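Local structure of fiber protein 2 (Fowl adenovirus 1, 2VTW) at residues P122-R127 against Q152-L157; V74-F79 against I167-Q172. The protein forms the short trimeric fibre of the virus, whose C-terminal head domain, the part present here, probably attaches the virion to a host receptor. All blocks are in the same frame, centred on the assembly; numbering follows the deposited sequence.

Interaction 1: P122-R127 against Q152-L157; sequences PYYASR and QVTPVL
Q152 reaches from strand 147-157 toward the loop segment 122-127 and spends both ends of its amide on it. Q152 NE2 donates to Y124 OH at 2.8 Å. The hydroxyl lies almost exactly in the amide plane, and NE2 sits at the edge of the tyrosine ring. Ring and amide planes stand 81° apart. Q152 OE1 accepts from the backbone N of R127 at 2.9 Å. That N-H comes from above the carbonyl plane, 45° out of it. OE1 also takes the backbone N of F128. The Q152 chain runs extended, with CG anti to the backbone N (chi1 -177°), which carries the amide from the strand to the loop.

T154 steadies the same amide. T154 OG1 receives a second bond from Q152 NE2 at 2.7 Å and gives its own proton to Q152 O. Two acceptors on NE2 and two donors on OE1 probably fix the rotation of the amide. The methyl CG2 of T154 packs against Y124 OH at 3.5 Å. S126 OG lies against Q152 CB at 3.2 Å, while its main hydrogen bond goes to A168 O.

The packing is close around Y124, S126, Q152 and T154, and looser at R127. There the backbone does the bonding. The R127 side chain is exposed, touches Q152 OE1 with CB at 4.1 Å, and lies about 4 Å from a bound sulfate, probably from the crystallisation liquor. R127 O also bonds to R135 NH1 of a second subunit.

The loop follows strand 115-116, leads into strand 129-140, and is fastened by a side-chain amide to the beta-sheet of the fibre head domain. It packs where strand 147-157 runs antiparallel to strand 163-173. The Y124 ring also meets F115 of strand 115-116.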
ATOM      1  N   PRO A 122       4.384 -27.419  -9.997  1.00 35.26           N
ATOM      2  CA  PRO A 122       3.273 -26.694  -9.386  1.00 33.81           C
ATOM      3  C   PRO A 122       3.653 -25.389  -8.652  1.00 31.92           C
ATOM      4  O   PRO A 122       2.757 -24.635  -8.299  1.00 30.77           O
ATOM      5  CB  PRO A 122       2.701 -27.713  -8.396  1.00 33.96           C
ATOM      6  CG  PRO A 122       3.867 -28.508  -7.993  1.00 34.64           C
ATOM      7  CD  PRO A 122       4.824 -28.544  -9.156  1.00 35.41           C
ATOM      8  N   TYR A 123       4.946 -25.148  -8.417  1.00 30.00           N
ATOM      9  CA  TYR A 123       5.397 -23.893  -7.802  1.00 29.51           C
ATOM     10  C   TYR A 123       5.812 -22.817  -8.825  1.00 28.25           C
ATOM     11  O   TYR A 123       6.698 -23.026  -9.676  1.00 27.77           O
ATOM     12  CB  TYR A 123       6.558 -24.129  -6.833  1.00 29.40           C
ATOM     13  CG  TYR A 123       7.166 -22.865  -6.264  1.00 29.02           C
ATOM     14  CD1 TYR A 123       6.512 -22.139  -5.274  1.00 29.61           C
ATOM     15  CD2 TYR A 123       8.407 -22.411  -6.703  1.00 29.05           C
ATOM     16  CE1 TYR A 123       7.088 -20.976  -4.718  1.00 29.52           C
ATOM     17  CE2 TYR A 123       8.991 -21.244  -6.167  1.00 30.03           C
ATOM     18  CZ  TYR A 123       8.315 -20.538  -5.180  1.00 28.77           C
ATOM     19  OH  TYR A 123       8.893 -19.408  -4.666  1.00 28.56           O
ATOM     20  N   TYR A 124       5.166 -21.659  -8.707  1.00 26.70           N
ATOM     21  CA  TYR A 124       5.580 -20.469  -9.428  1.00 25.85           C
ATOM     22  C   TYR A 124       6.037 -19.387  -8.417  1.00 24.64           C
ATOM     23  O   TYR A 124       5.295 -19.061  -7.490  1.00 25.01           O
ATOM     24  CB  TYR A 124       4.410 -19.956 -10.261  1.00 25.27           C
ATOM     25  CG  TYR A 124       4.748 -18.726 -11.079  1.00 25.93           C
ATOM     26  CD1 TYR A 124       5.406 -18.842 -12.298  1.00 25.93           C
ATOM     27  CD2 TYR A 124       4.408 -17.451 -10.639  1.00 24.84           C
ATOM     28  CE1 TYR A 124       5.723 -17.735 -13.048  1.00 24.84           C
ATOM     29  CE2 TYR A 124       4.726 -16.330 -11.399  1.00 23.49           C
ATOM     30  CZ  TYR A 124       5.385 -16.488 -12.592  1.00 23.65           C
ATOM     31  OH  TYR A 124       5.705 -15.410 -13.363  1.00 22.55           O
ATOM     32  N   ALA A 125       7.246 -18.852  -8.619  1.00 24.09           N
ATOM     33  CA  ALA A 125       7.805 -17.743  -7.814  1.00 23.54           C
ATOM     34  C   ALA A 125       7.358 -16.389  -8.366  1.00 23.03           C
ATOM     35  O   ALA A 125       7.844 -15.955  -9.410  1.00 22.46           O
ATOM     36  CB  ALA A 125       9.333 -17.803  -7.812  1.00 22.83           C
ATOM     37  N   SER A 126       6.417 -15.752  -7.671  1.00 23.19           N
ATOM     38  CA  SER A 126       6.074 -14.335  -7.885  1.00 22.97           C
ATOM     39  C   SER A 126       7.330 -13.487  -7.694  1.00 22.61           C
ATOM     40  O   SER A 126       7.954 -13.540  -6.638  1.00 22.22           O
ATOM     41  CB  SER A 126       4.992 -13.940  -6.901  1.00 22.84           C
ATOM     42  OG  SER A 126       4.443 -12.676  -7.177  1.00 24.72           O
ATOM     43  N   ARG A 127       7.722 -12.723  -8.712  1.00 22.61           N
ATOM     44  CA  ARG A 127       8.982 -11.952  -8.644  1.00 23.04           C
ATOM     45  C   ARG A 127       8.944 -10.452  -9.030  1.00 22.55           C
ATOM     46  O   ARG A 127       9.845  -9.702  -8.648  1.00 20.99           O
ATOM     47  CB  ARG A 127      10.025 -12.655  -9.495  1.00 22.92           C
ATOM     48  CG  ARG A 127      10.561 -13.925  -8.833  1.00 25.77           C
ATOM     49  CD  ARG A 127      11.715 -14.557  -9.586  1.00 27.51           C
ATOM     50  NE  ARG A 127      12.742 -13.563  -9.895  1.00 30.39           N
ATOM     51  CZ  ARG A 127      13.687 -13.133  -9.064  1.00 32.98           C
ATOM     52  NH1 ARG A 127      13.807 -13.614  -7.820  1.00 34.47           N
ATOM     53  NH2 ARG A 127      14.533 -12.207  -9.499  1.00 33.46           N
ATOM     54  N   GLN A 152       2.257 -10.229  -7.950  1.00 18.50           N
ATOM     55  CA  GLN A 152       2.503 -10.160  -9.375  1.00 17.94           C
ATOM     56  C   GLN A 152       1.303 -10.705 -10.155  1.00 18.21           C
ATOM     57  O   GLN A 152       0.990 -11.906 -10.093  1.00 17.88           O
ATOM     58  CB  GLN A 152       3.762 -10.940  -9.730  1.00 17.85           C
ATOM     59  CG  GLN A 152       4.179 -10.890 -11.218  1.00 17.14           C
ATOM     60  CD  GLN A 152       5.138 -12.013 -11.547  1.00 18.19           C
ATOM     61  OE1 GLN A 152       6.311 -11.977 -11.176  1.00 21.13           O
ATOM     62  NE2 GLN A 152       4.635 -13.043 -12.220  1.00 19.05           N
ATOM     63  N   VAL A 153       0.616  -9.820 -10.872  1.00 17.60           N
ATOM     64  CA  VAL A 153      -0.384 -10.279 -11.848  1.00 17.30           C
ATOM     65  C   VAL A 153       0.370 -11.019 -12.971  1.00 17.85           C
ATOM     66  O   VAL A 153       1.341 -10.509 -13.534  1.00 17.80           O
ATOM     67  CB  VAL A 153      -1.191  -9.133 -12.400  1.00 16.49           C
ATOM     68  CG1 VAL A 153      -2.043  -9.587 -13.595  1.00 14.03           C
ATOM     69  CG2 VAL A 153      -2.056  -8.549 -11.305  1.00 13.36           C
ATOM     70  N   THR A 154      -0.073 -12.230 -13.271  1.00 18.62           N
ATOM     71  CA  THR A 154       0.697 -13.167 -14.088  1.00 19.21           C
ATOM     72  C   THR A 154      -0.226 -13.892 -15.069  1.00 19.36           C
ATOM     73  O   THR A 154      -1.323 -14.294 -14.691  1.00 20.37           O
ATOM     74  CB  THR A 154       1.339 -14.266 -13.186  1.00 19.78           C
ATOM     75  OG1 THR A 154       2.061 -13.661 -12.091  1.00 20.23           O
ATOM     76  CG2 THR A 154       2.245 -15.129 -13.988  1.00 18.09           C
ATOM     77  N   PRO A 155       0.200 -14.047 -16.325  1.00 19.44           N
ATOM     78  CA  PRO A 155      -0.564 -14.903 -17.268  1.00 20.06           C
ATOM     79  C   PRO A 155      -0.346 -16.392 -16.987  1.00 19.72           C
ATOM     80  O   PRO A 155       0.785 -16.828 -16.946  1.00 19.35           O
ATOM     81  CB  PRO A 155       0.011 -14.542 -18.642  1.00 19.57           C
ATOM     82  CG  PRO A 155       1.282 -13.855 -18.390  1.00 20.09           C
ATOM     83  CD  PRO A 155       1.379 -13.447 -16.944  1.00 18.81           C
ATOM     84  N   VAL A 156      -1.425 -17.145 -16.796  1.00 20.51           N
ATOM     85  CA  VAL A 156      -1.309 -18.579 -16.480  1.00 20.93           C
ATOM     86  C   VAL A 156      -1.782 -19.436 -17.678  1.00 21.15           C
ATOM     87  O   VAL A 156      -2.924 -19.316 -18.101  1.00 19.86           O
ATOM     88  CB  VAL A 156      -2.106 -18.940 -15.216  1.00 20.91           C
ATOM     89  CG1 VAL A 156      -1.862 -20.391 -14.818  1.00 20.05           C
ATOM     90  CG2 VAL A 156      -1.739 -17.998 -14.058  1.00 21.98           C
ATOM     91  N   LEU A 157      -0.890 -20.260 -18.231  1.00 21.61           N
ATOM     92  CA  LEU A 157      -1.251 -21.089 -19.383  1.00 22.88           C
ATOM     93  C   LEU A 157      -1.915 -22.374 -18.874  1.00 23.28           C
ATOM     94  O   LEU A 157      -1.254 -23.254 -18.317  1.00 23.52           O
ATOM     95  CB  LEU A 157      -0.049 -21.375 -20.285  1.00 22.57           C
ATOM     96  CG  LEU A 157      -0.341 -22.017 -21.659  1.00 22.61           C
ATOM     97  CD1 LEU A 157      -1.163 -21.127 -22.585  1.00 20.87           C
ATOM     98  CD2 LEU A 157       0.966 -22.421 -22.309  1.00 23.11           C
TER

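Interaction 2: V74-F79 against I167-Q172; sequences VWVSSF and IAFTFQ
V76 and F169 meet in the apolar layer on one face of the strand pair, where CG2 of V76 lies 3.7 Å from CE2 of F169. The methyl comes in at an oblique angle to the ring. On the same face V74 CG2 touches F171 CE2 at 3.9 Å, and I167 sits beside V76. F169 and F171 both carry CG anti to the carbonyl carbon (chi1 -71° and -64°), which leans their rings toward the valines. Side chains of strands 43-53 and 185-197 pack against this layer.

The other face holds W75 and A168, a non-hydrogen-bonded pair. Here A168 CB lies over the six-membered ring of W75, 3.6 Å from its centroid and 15° off the ring normal. This is a CH-pi contact.

Between the faces run the backbone bonds of an antiparallel ladder. V74 N to F169 O and F169 N to V74 O are both 2.8 Å. V76 and I167 are also joined both ways, with I167 N to V76 O the longest at 3.1 Å. Past the strand end, S77 OG accepts from F79 N in an ST turn and also bonds to C83 O.

This is regular antiparallel pairing in the interior of the fibre head domain. V74 with F169 and V76 with I167 satisfy one another; W75 N turns to S86 OG and A168 to Q152. Side chains across the pair meet through carbon and aromatic surface alone.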
ATOM      1  N   VAL A  74       0.497 -18.492  -3.189  1.00 21.46           N
ATOM      2  CA  VAL A  74      -0.946 -18.576  -3.247  1.00 21.01           C
ATOM      3  C   VAL A  74      -1.411 -17.815  -4.520  1.00 21.17           C
ATOM      4  O   VAL A  74      -0.968 -16.689  -4.790  1.00 20.13           O
ATOM      5  CB  VAL A  74      -1.592 -17.962  -1.983  1.00 20.98           C
ATOM      6  CG1 VAL A  74      -3.142 -17.908  -2.105  1.00 20.80           C
ATOM      7  CG2 VAL A  74      -1.189 -18.772  -0.768  1.00 20.28           C
ATOM      8  N   TRP A  75      -2.261 -18.467  -5.314  1.00 20.57           N
ATOM      9  CA  TRP A  75      -2.868 -17.879  -6.508  1.00 19.99           C
ATOM     10  C   TRP A  75      -4.257 -17.371  -6.207  1.00 19.83           C
ATOM     11  O   TRP A  75      -5.098 -18.132  -5.753  1.00 19.78           O
ATOM     12  CB  TRP A  75      -2.944 -18.931  -7.629  1.00 19.50           C
ATOM     13  CG  TRP A  75      -1.636 -19.160  -8.261  1.00 17.29           C
ATOM     14  CD1 TRP A  75      -0.755 -20.143  -7.975  1.00 16.99           C
ATOM     15  CD2 TRP A  75      -1.033 -18.357  -9.289  1.00 17.37           C
ATOM     16  NE1 TRP A  75       0.366 -20.008  -8.757  1.00 18.65           N
ATOM     17  CE2 TRP A  75       0.219 -18.913  -9.568  1.00 18.81           C
ATOM     18  CE3 TRP A  75      -1.421 -17.204  -9.971  1.00 17.67           C
ATOM     19  CZ2 TRP A  75       1.071 -18.376 -10.527  1.00 19.36           C
ATOM     20  CZ3 TRP A  75      -0.582 -16.677 -10.915  1.00 17.18           C
ATOM     21  CH2 TRP A  75       0.643 -17.259 -11.195  1.00 16.78           C
ATOM     22  N   VAL A  76      -4.511 -16.082  -6.422  1.00 19.74           N
ATOM     23  CA  VAL A  76      -5.894 -15.576  -6.372  1.00 20.23           C
ATOM     24  C   VAL A  76      -6.440 -15.535  -7.798  1.00 20.97           C
ATOM     25  O   VAL A  76      -5.790 -14.980  -8.715  1.00 21.15           O
ATOM     26  CB  VAL A  76      -6.024 -14.201  -5.702  1.00 19.75           C
ATOM     27  CG1 VAL A  76      -7.422 -13.632  -5.875  1.00 16.22           C
ATOM     28  CG2 VAL A  76      -5.683 -14.326  -4.227  1.00 19.73           C
ATOM     29  N   SER A  77      -7.630 -16.121  -7.966  1.00 21.39           N
ATOM     30  CA  SER A  77      -8.228 -16.345  -9.285  1.00 21.25           C
ATOM     31  C   SER A  77      -9.639 -15.855  -9.276  1.00 20.99           C
ATOM     32  O   SER A  77     -10.300 -15.927  -8.250  1.00 19.86           O
ATOM     33  CB  SER A  77      -8.185 -17.827  -9.653  1.00 22.43           C
ATOM     34  OG  SER A  77      -8.761 -18.066 -10.932  1.00 25.62           O
ATOM     35  N   SER A  78     -10.042 -15.271 -10.411  1.00 20.44           N
ATOM     36  CA  SER A  78     -11.415 -14.950 -10.720  1.00 21.18           C
ATOM     37  C   SER A  78     -12.055 -16.016 -11.671  1.00 21.36           C
ATOM     38  O   SER A  78     -13.216 -15.889 -12.005  1.00 21.21           O
ATOM     39  CB  SER A  78     -11.509 -13.579 -11.398  1.00 20.59           C
ATOM     40  OG  SER A  78     -10.821 -13.571 -12.650  1.00 21.00           O
ATOM     41  N   PHE A  79     -11.277 -17.012 -12.099  1.00 22.18           N
ATOM     42  CA  PHE A  79     -11.729 -18.092 -13.002  1.00 23.03           C
ATOM     43  C   PHE A  79     -11.767 -19.382 -12.179  1.00 23.31           C
ATOM     44  O   PHE A  79     -10.847 -20.217 -12.243  1.00 22.28           O
ATOM     45  CB  PHE A  79     -10.761 -18.268 -14.175  1.00 23.27           C
ATOM     46  CG  PHE A  79     -10.550 -17.016 -15.003  1.00 23.84           C
ATOM     47  CD1 PHE A  79     -11.515 -16.586 -15.902  1.00 23.98           C
ATOM     48  CD2 PHE A  79      -9.378 -16.273 -14.877  1.00 22.85           C
ATOM     49  CE1 PHE A  79     -11.313 -15.455 -16.674  1.00 25.18           C
ATOM     50  CE2 PHE A  79      -9.168 -15.147 -15.642  1.00 22.87           C
ATOM     51  CZ  PHE A  79     -10.130 -14.732 -16.543  1.00 24.36           C
ATOM     52  N   ILE A 167      -3.500 -13.309  -9.967  1.00 17.41           N
ATOM     53  CA  ILE A 167      -2.515 -12.706  -9.055  1.00 17.05           C
ATOM     54  C   ILE A 167      -1.745 -13.774  -8.253  1.00 16.85           C
ATOM     55  O   ILE A 167      -2.342 -14.504  -7.494  1.00 17.07           O
ATOM     56  CB  ILE A 167      -3.177 -11.690  -8.039  1.00 17.93           C
ATOM     57  CG1 ILE A 167      -4.221 -10.807  -8.731  1.00 15.83           C
ATOM     58  CG2 ILE A 167      -2.049 -10.851  -7.327  1.00 16.43           C
ATOM     59  CD1 ILE A 167      -5.193 -10.092  -7.814  1.00 16.46           C
ATOM     60  N   ALA A 168      -0.430 -13.840  -8.427  1.00 16.67           N
ATOM     61  CA  ALA A 168       0.437 -14.689  -7.620  1.00 17.79           C
ATOM     62  C   ALA A 168       0.942 -13.898  -6.399  1.00 18.35           C
ATOM     63  O   ALA A 168       1.445 -12.773  -6.548  1.00 19.17           O
ATOM     64  CB  ALA A 168       1.613 -15.200  -8.436  1.00 17.50           C
ATOM     65  N   PHE A 169       0.757 -14.478  -5.212  1.00 18.64           N
ATOM     66  CA  PHE A 169       1.292 -13.959  -3.947  1.00 18.84           C
ATOM     67  C   PHE A 169       2.332 -14.942  -3.475  1.00 18.91           C
ATOM     68  O   PHE A 169       1.984 -16.072  -3.157  1.00 19.48           O
ATOM     69  CB  PHE A 169       0.218 -13.892  -2.874  1.00 19.15           C
ATOM     70  CG  PHE A 169      -0.823 -12.834  -3.084  1.00 19.98           C
ATOM     71  CD1 PHE A 169      -0.845 -11.704  -2.300  1.00 20.37           C
ATOM     72  CD2 PHE A 169      -1.825 -13.004  -4.021  1.00 19.22           C
ATOM     73  CE1 PHE A 169      -1.813 -10.741  -2.463  1.00 20.72           C
ATOM     74  CE2 PHE A 169      -2.814 -12.023  -4.201  1.00 21.09           C
ATOM     75  CZ  PHE A 169      -2.809 -10.896  -3.437  1.00 20.74           C
ATOM     76  N   THR A 170       3.603 -14.554  -3.447  1.00 19.15           N
ATOM     77  CA  THR A 170       4.638 -15.434  -2.905  1.00 19.26           C
ATOM     78  C   THR A 170       5.101 -14.907  -1.551  1.00 20.10           C
ATOM     79  O   THR A 170       5.615 -13.780  -1.441  1.00 20.34           O
ATOM     80  CB  THR A 170       5.803 -15.695  -3.868  1.00 19.83           C
ATOM     81  OG1 THR A 170       5.320 -16.290  -5.089  1.00 20.25           O
ATOM     82  CG2 THR A 170       6.821 -16.646  -3.245  1.00 18.95           C
ATOM     83  N   PHE A 171       4.887 -15.739  -0.535  1.00 19.45           N
ATOM     84  CA  PHE A 171       5.220 -15.440   0.856  1.00 19.68           C
ATOM     85  C   PHE A 171       6.635 -15.882   1.110  1.00 20.41           C
ATOM     86  O   PHE A 171       6.951 -17.054   0.956  1.00 21.29           O
ATOM     87  CB  PHE A 171       4.244 -16.150   1.784  1.00 18.16           C
ATOM     88  CG  PHE A 171       2.827 -15.667   1.635  1.00 17.07           C
ATOM     89  CD1 PHE A 171       2.269 -14.827   2.575  1.00 15.03           C
ATOM     90  CD2 PHE A 171       2.049 -16.046   0.546  1.00 17.83           C
ATOM     91  CE1 PHE A 171       0.967 -14.354   2.441  1.00 18.13           C
ATOM     92  CE2 PHE A 171       0.736 -15.579   0.396  1.00 15.10           C
ATOM     93  CZ  PHE A 171       0.191 -14.748   1.337  1.00 18.22           C
ATOM     94  N   GLN A 172       7.490 -14.941   1.490  1.00 20.17           N
ATOM     95  CA  GLN A 172       8.903 -15.190   1.628  1.00 20.86           C
ATOM     96  C   GLN A 172       9.300 -15.098   3.109  1.00 22.02           C
ATOM     97  O   GLN A 172       9.514 -13.990   3.642  1.00 21.20           O
ATOM     98  CB  GLN A 172       9.675 -14.199   0.772  1.00 20.64           C
ATOM     99  CG  GLN A 172       9.083 -14.076  -0.655  1.00 19.93           C
ATOM    100  CD  GLN A 172       9.887 -13.207  -1.582  1.00 21.01           C
ATOM    101  OE1 GLN A 172       9.788 -13.338  -2.808  1.00 20.97           O
ATOM    102  NE2 GLN A 172      10.714 -12.321  -1.020  1.00 18.84           N
TER

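Both contacts are largely buried, but interaction 2 lies nearer the centre of the chain, while interaction 1 opens to solvent and to a second subunit at R127. Interaction 2 joins two strands of the sheet through paired backbone bonds and apolar faces. Interaction 1 fastens a loop to a strand, mostly through one side-chain amide. They share the sheet: strands 147-157 and 163-173 are neighbours, with Q152 O 2.9 Å from A168 N. The loop also reaches strand 163-173, where S126 N lies 2.9 Å from T170 OG1. W75 is common ground, packing against both Y124 and V156.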